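PDB 4AWD: beta-porphyranase from Bacteroides plebeius, which hydrolyses the sulfated red-algal polysaccharide porphyran at linkages between beta-D-galactopyranose and alpha-L-galactopyranose-6-sulfate, releasing mostly a disaccharide. Local coordinates for residues M201-E213 with M262-F276. Sequence-based numbering, arbitrary orientation.
Sequences MQMNSNTHYWYQE and MYTIKPTTKYTDTPF
Tyr209 reaches from strand 204-213 into the loop 266-276, where most of its atoms meet side chains. Its CB lies 4.1 Å from Thr268 CG2. With CG anti to the backbone N (chi1 -173°), the ring runs out into the loop: CE1 meets Tyr271 CB at 3.6 Å, CD2 touches Pro275 CB, and CE2 packs on Thr272 CG2 at 3.5 Å. The same methyl also reaches the phenolic OH. Tyr271 then passes the contact on to Tyr211 in an offset stack, centroids 3.9 Å apart and planes at 15°; Lys270 CG lies over the opposite face of the Tyr271 ring, toward its rim. In the GH16 jelly-roll beta-sandwich successive strand residues point to opposite sides: Ser205, Thr207, Tyr209 and Tyr211 face this contact, the first two toward the nearly parallel strand 262-265 and the later ones toward the loop that follows, while His208 and Trp210 point away, beside the probable nucleophile Glu176. Nearer the middle, Thr207 and Ile265 meet tip to tip, Thr207 OG1 3.5 Å from Ile265 CG2, and a water links that hydroxyl to Thr268 N. At the far end Tyr263 OH donates a 2.6 Å hydrogen bond to Met203 O, tilted 32° from the carbonyl plane.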
loop_
_atom_site.group_PDB
_atom_site.type_symbol
_atom_site.label_atom_id
_atom_site.label_comp_id
_atom_site.label_asym_id
_atom_site.label_seq_id
_atom_site.Cartn_x
_atom_site.Cartn_y
_atom_site.Cartn_z
ATOM N N MET A 201 9.213 12.358 5.084
ATOM C CA MET A 201 8.952 13.589 4.311
ATOM C C MET A 201 9.196 13.425 2.816
ATOM O O MET A 201 9.521 14.399 2.127
ATOM C CB MET A 201 9.806 14.765 4.810
ATOM C CG MET A 201 9.519 15.166 6.233
ATOM S SD MET A 201 10.547 16.511 6.832
ATOM C CE MET A 201 10.784 15.906 8.494
ATOM N N GLN A 202 9.056 12.205 2.316
ATOM C CA GLN A 202 9.309 11.942 0.910
ATOM C C GLN A 202 8.163 11.108 0.353
ATOM O O GLN A 202 7.593 10.277 1.060
ATOM C CB GLN A 202 10.683 11.251 0.682
ATOM C CG GLN A 202 11.946 11.986 1.258
ATOM C CD GLN A 202 12.361 13.263 0.488
ATOM O OE1 GLN A 202 11.846 13.525 -0.600
ATOM N NE2 GLN A 202 13.300 14.057 1.056
ATOM N N MET A 203 7.817 11.348 -0.910
ATOM C CA MET A 203 6.783 10.570 -1.597
ATOM C C MET A 203 7.432 9.269 -2.023
ATOM O O MET A 203 7.896 9.125 -3.161
ATOM C CB MET A 203 6.256 11.349 -2.815
ATOM C CG MET A 203 5.044 10.760 -3.539
ATOM S SD MET A 203 3.547 10.792 -2.532
ATOM C CE MET A 203 2.419 9.841 -3.546
ATOM N N ASN A 204 7.515 8.335 -1.078
ATOM C CA ASN A 204 8.017 6.994 -1.365
ATOM C C ASN A 204 6.953 6.118 -2.033
ATOM O O ASN A 204 6.093 5.540 -1.371
ATOM C CB ASN A 204 8.549 6.334 -0.094
ATOM C CG ASN A 204 9.338 7.285 0.761
ATOM O OD1 ASN A 204 10.400 7.769 0.356
ATOM N ND2 ASN A 204 8.825 7.567 1.957
ATOM N N SER A 205 7.007 6.043 -3.354
ATOM C CA SER A 205 6.082 5.214 -4.119
ATOM C C SER A 205 6.965 4.238 -4.838
ATOM O O SER A 205 8.187 4.412 -4.822
ATOM C CB SER A 205 5.306 6.054 -5.124
ATOM O OG SER A 205 4.603 7.081 -4.457
ATOM N N ASN A 206 6.381 3.212 -5.455
ATOM C CA ASN A 206 7.197 2.204 -6.089
ATOM C C ASN A 206 6.382 1.216 -6.905
ATOM O O ASN A 206 5.161 1.123 -6.748
ATOM C CB ASN A 206 7.996 1.456 -5.010
ATOM C CG ASN A 206 9.390 1.045 -5.470
ATOM O OD1 ASN A 206 9.735 1.139 -6.655
ATOM N ND2 ASN A 206 10.196 0.563 -4.522
ATOM N N THR A 207 7.073 0.481 -7.773
ATOM C CA THR A 207 6.481 -0.605 -8.526
ATOM C C THR A 207 7.390 -1.816 -8.431
ATOM O O THR A 207 8.620 -1.683 -8.421
ATOM C CB THR A 207 6.368 -0.270 -10.012
ATOM O OG1 THR A 207 7.687 -0.178 -10.581
ATOM C CG2 THR A 207 5.588 1.045 -10.241
ATOM N N HIS A 208 6.785 -3.000 -8.386
ATOM C CA HIS A 208 7.543 -4.238 -8.393
ATOM C C HIS A 208 6.951 -5.189 -9.415
ATOM O O HIS A 208 5.744 -5.446 -9.395
ATOM C CB HIS A 208 7.516 -4.897 -7.010
ATOM C CG HIS A 208 7.896 -3.978 -5.889
ATOM N ND1 HIS A 208 9.170 -3.929 -5.365
ATOM C CD2 HIS A 208 7.166 -3.081 -5.187
ATOM C CE1 HIS A 208 9.214 -3.030 -4.399
ATOM N NE2 HIS A 208 8.010 -2.503 -4.268
ATOM N N TYR A 209 7.791 -5.698 -10.312
ATOM C CA TYR A 209 7.440 -6.882 -11.067
ATOM C C TYR A 209 8.199 -8.035 -10.428
ATOM O O TYR A 209 9.429 -8.097 -10.524
ATOM C CB TYR A 209 7.815 -6.729 -12.550
ATOM C CG TYR A 209 7.310 -7.868 -13.421
ATOM C CD1 TYR A 209 8.066 -9.009 -13.603
ATOM C CD2 TYR A 209 6.070 -7.804 -14.042
ATOM C CE1 TYR A 209 7.620 -10.059 -14.402
ATOM C CE2 TYR A 209 5.605 -8.859 -14.831
ATOM C CZ TYR A 209 6.397 -9.978 -15.010
ATOM O OH TYR A 209 5.974 -11.035 -15.783
ATOM N N TRP A 210 7.484 -8.935 -9.758
ATOM C CA TRP A 210 8.132 -10.052 -9.075
ATOM C C TRP A 210 8.335 -11.203 -10.038
ATOM O O TRP A 210 7.389 -11.626 -10.702
ATOM C CB TRP A 210 7.305 -10.522 -7.870
ATOM C CG TRP A 210 7.280 -9.534 -6.775
ATOM C CD1 TRP A 210 6.308 -8.608 -6.532
ATOM C CD2 TRP A 210 8.282 -9.341 -5.769
ATOM N NE1 TRP A 210 6.639 -7.848 -5.433
ATOM C CE2 TRP A 210 7.848 -8.274 -4.945
ATOM C CE3 TRP A 210 9.496 -9.973 -5.473
ATOM C CZ2 TRP A 210 8.584 -7.827 -3.837
ATOM C CZ3 TRP A 210 10.231 -9.525 -4.373
ATOM C CH2 TRP A 210 9.766 -8.454 -3.569
ATOM N N TYR A 211 9.557 -11.717 -10.112
ATOM C CA TYR A 211 9.851 -12.832 -11.009
ATOM C C TYR A 211 10.674 -13.914 -10.340
ATOM O O TYR A 211 11.621 -13.623 -9.593
ATOM C CB TYR A 211 10.565 -12.361 -12.271
ATOM C CG TYR A 211 10.850 -13.477 -13.259
ATOM C CD1 TYR A 211 9.859 -13.923 -14.134
ATOM C CD2 TYR A 211 12.105 -14.079 -13.319
ATOM C CE1 TYR A 211 10.108 -14.935 -15.055
ATOM C CE2 TYR A 211 12.370 -15.103 -14.235
ATOM C CZ TYR A 211 11.367 -15.524 -15.103
ATOM O OH TYR A 211 11.616 -16.530 -16.018
ATOM N N GLN A 212 10.311 -15.166 -10.632
ATOM C CA GLN A 212 10.979 -16.318 -10.060
ATOM C C GLN A 212 10.879 -17.546 -10.953
ATOM O O GLN A 212 9.808 -17.880 -11.455
ATOM C CB GLN A 212 10.377 -16.635 -8.695
ATOM C CG GLN A 212 11.131 -17.701 -7.921
ATOM C CD GLN A 212 10.478 -18.021 -6.609
ATOM O OE1 GLN A 212 9.305 -17.722 -6.394
ATOM N NE2 GLN A 212 11.235 -18.635 -5.715
ATOM N N GLU A 213 12.012 -18.216 -11.132
ATOM C CA GLU A 213 12.073 -19.513 -11.800
ATOM C C GLU A 213 12.214 -20.580 -10.726
ATOM O O GLU A 213 12.855 -20.344 -9.689
ATOM C CB GLU A 213 13.248 -19.559 -12.772
ATOM C CG GLU A 213 13.068 -18.629 -13.964
ATOM C CD GLU A 213 14.304 -18.512 -14.848
ATOM O OE1 GLU A 213 15.320 -19.188 -14.565
ATOM O OE2 GLU A 213 14.255 -17.734 -15.826
ATOM N N MET A 262 3.641 14.312 -8.912
ATOM C CA MET A 262 4.977 14.188 -8.332
ATOM C C MET A 262 6.009 13.601 -9.300
ATOM O O MET A 262 7.047 14.211 -9.526
ATOM C CB MET A 262 4.929 13.405 -7.023
ATOM C CG MET A 262 4.019 14.057 -5.991
ATOM S SD MET A 262 4.747 15.566 -5.319
ATOM C CE MET A 262 5.845 14.886 -4.067
ATOM N N TYR A 263 5.708 12.438 -9.879
ATOM C CA TYR A 263 6.568 11.785 -10.860
ATOM C C TYR A 263 5.889 10.534 -11.416
ATOM O O TYR A 263 4.834 10.110 -10.938
ATOM C CB TYR A 263 7.946 11.421 -10.263
ATOM C CG TYR A 263 7.849 10.589 -9.005
ATOM C CD1 TYR A 263 7.653 9.207 -9.076
ATOM C CD2 TYR A 263 7.937 11.182 -7.739
ATOM C CE1 TYR A 263 7.548 8.429 -7.921
ATOM C CE2 TYR A 263 7.833 10.414 -6.584
ATOM C CZ TYR A 263 7.635 9.036 -6.688
ATOM O OH TYR A 263 7.524 8.270 -5.559
ATOM N N THR A 264 6.525 9.949 -12.425
ATOM C CA THR A 264 6.060 8.749 -13.097
ATOM C C THR A 264 6.990 7.578 -12.811
ATOM O O THR A 264 8.206 7.758 -12.630
ATOM C CB THR A 264 6.048 8.987 -14.608
ATOM O OG1 THR A 264 5.171 10.081 -14.905
ATOM C CG2 THR A 264 5.573 7.765 -15.358
ATOM N N ILE A 265 6.426 6.375 -12.768
ATOM C CA ILE A 265 7.252 5.193 -12.880
ATOM C C ILE A 265 6.744 4.330 -14.019
ATOM O O ILE A 265 5.572 3.956 -14.043
ATOM C CB ILE A 265 7.330 4.371 -11.565
ATOM C CG1 ILE A 265 7.880 5.226 -10.415
ATOM C CG2 ILE A 265 8.177 3.122 -11.776
ATOM C CD1 ILE A 265 7.938 4.511 -9.070
ATOM N N LYS A 266 7.625 4.034 -14.970
ATOM C CA LYS A 266 7.348 3.010 -15.963
ATOM C C LYS A 266 7.871 1.697 -15.395
ATOM O O LYS A 266 9.084 1.530 -15.276
ATOM C CB LYS A 266 8.041 3.330 -17.294
ATOM C CG LYS A 266 7.901 4.787 -17.788
ATOM C CD LYS A 266 6.535 5.114 -18.368
ATOM C CE LYS A 266 6.487 4.903 -19.883
ATOM N NZ LYS A 266 5.064 4.908 -20.407
ATOM N N PRO A 267 6.970 0.765 -15.011
ATOM C CA PRO A 267 7.464 -0.496 -14.441
ATOM C C PRO A 267 8.270 -1.260 -15.486
ATOM O O PRO A 267 8.045 -1.087 -16.696
ATOM C CB PRO A 267 6.182 -1.258 -14.069
ATOM C CG PRO A 267 5.115 -0.235 -14.006
ATOM C CD PRO A 267 5.495 0.805 -15.036
ATOM N N THR A 268 9.203 -2.079 -15.012
ATOM C CA THR A 268 10.240 -2.662 -15.858
ATOM C C THR A 268 9.692 -3.664 -16.881
ATOM O O THR A 268 8.820 -4.484 -16.569
ATOM C CB THR A 268 11.372 -3.296 -15.006
ATOM O OG1 THR A 268 12.281 -4.013 -15.850
ATOM C CG2 THR A 268 10.804 -4.242 -13.995
ATOM N N THR A 269 10.215 -3.573 -18.101
ATOM C CA THR A 269 9.782 -4.422 -19.198
ATOM C C THR A 269 10.736 -5.606 -19.384
ATOM O O THR A 269 10.731 -6.266 -20.442
ATOM C CB THR A 269 9.681 -3.641 -20.509
ATOM O OG1 THR A 269 10.945 -3.007 -20.782
ATOM C CG2 THR A 269 8.582 -2.604 -20.424
ATOM N N LYS A 270 11.532 -5.883 -18.347
ATOM C CA LYS A 270 12.516 -6.949 -18.414
ATOM C C LYS A 270 11.882 -8.262 -18.855
ATOM O O LYS A 270 12.387 -8.927 -19.762
ATOM C CB LYS A 270 13.238 -7.132 -17.075
ATOM C CG LYS A 270 14.508 -7.984 -17.171
ATOM C CD LYS A 270 15.275 -7.991 -15.852
ATOM C CE LYS A 270 16.418 -8.994 -15.898
ATOM N NZ LYS A 270 17.147 -9.057 -14.608
ATOM N N TYR A 271 10.761 -8.620 -18.239
ATOM C CA TYR A 271 10.169 -9.933 -18.476
ATOM C C TYR A 271 8.931 -9.933 -19.362
ATOM O O TYR A 271 8.524 -10.984 -19.840
ATOM C CB TYR A 271 9.901 -10.647 -17.153
ATOM C CG TYR A 271 11.142 -10.866 -16.301
ATOM C CD1 TYR A 271 12.018 -11.914 -16.566
ATOM C CD2 TYR A 271 11.435 -10.022 -15.236
ATOM C CE1 TYR A 271 13.162 -12.112 -15.797
ATOM C CE2 TYR A 271 12.570 -10.221 -14.444
ATOM C CZ TYR A 271 13.426 -11.270 -14.733
ATOM O OH TYR A 271 14.547 -11.480 -13.955
ATOM N N THR A 272 8.348 -8.756 -19.583
ATOM C CA THR A 272 7.189 -8.579 -20.465
ATOM C C THR A 272 7.056 -7.122 -20.889
ATOM O O THR A 272 7.376 -6.220 -20.119
ATOM C CB THR A 272 5.865 -9.022 -19.797
ATOM O OG1 THR A 272 4.752 -8.500 -20.534
ATOM C CG2 THR A 272 5.789 -8.545 -18.342
ATOM N N ASP A 273 6.578 -6.908 -22.114
ATOM C CA ASP A 273 6.351 -5.577 -22.659
ATOM C C ASP A 273 5.225 -4.857 -21.933
ATOM O O ASP A 273 5.140 -3.629 -21.980
ATOM C CB ASP A 273 6.026 -5.656 -24.162
ATOM C CG ASP A 273 7.232 -6.110 -25.016
ATOM O OD1 ASP A 273 8.380 -5.668 -24.752
ATOM O OD2 ASP A 273 7.022 -6.910 -25.965
ATOM N N THR A 274 4.358 -5.633 -21.279
ATOM C CA THR A 274 3.169 -5.109 -20.620
ATOM C C THR A 274 3.100 -5.556 -19.145
ATOM O O THR A 274 2.167 -6.275 -18.762
ATOM C CB THR A 274 1.894 -5.566 -21.361
ATOM O OG1 THR A 274 1.882 -6.997 -21.459
ATOM C CG2 THR A 274 1.813 -4.951 -22.767
ATOM N N PRO A 275 4.079 -5.122 -18.311
ATOM C CA PRO A 275 4.230 -5.704 -16.964
ATOM C C PRO A 275 3.037 -5.505 -16.021
ATOM O O PRO A 275 2.803 -6.362 -15.153
ATOM C CB PRO A 275 5.475 -5.004 -16.409
ATOM C CG PRO A 275 5.586 -3.742 -17.192
ATOM C CD PRO A 275 5.090 -4.077 -18.564
ATOM N N PHE A 276 2.297 -4.408 -16.175
ATOM C CA PHE A 276 1.136 -4.161 -15.306
ATOM C C PHE A 276 -0.219 -4.407 -15.974
ATOM O O PHE A 276 -1.185 -3.684 -15.729
ATOM C CB PHE A 276 1.204 -2.772 -14.645
ATOM C CG PHE A 276 2.057 -2.738 -13.398
ATOM C CD1 PHE A 276 3.194 -3.536 -13.286
ATOM C CD2 PHE A 276 1.731 -1.896 -12.343
ATOM C CE1 PHE A 276 3.979 -3.507 -12.140
ATOM C CE2 PHE A 276 2.509 -1.865 -11.191
ATOM C CZ PHE A 276 3.636 -2.678 -11.091
HETATM O O HOH W 1 8.908 -2.406 -11.931
#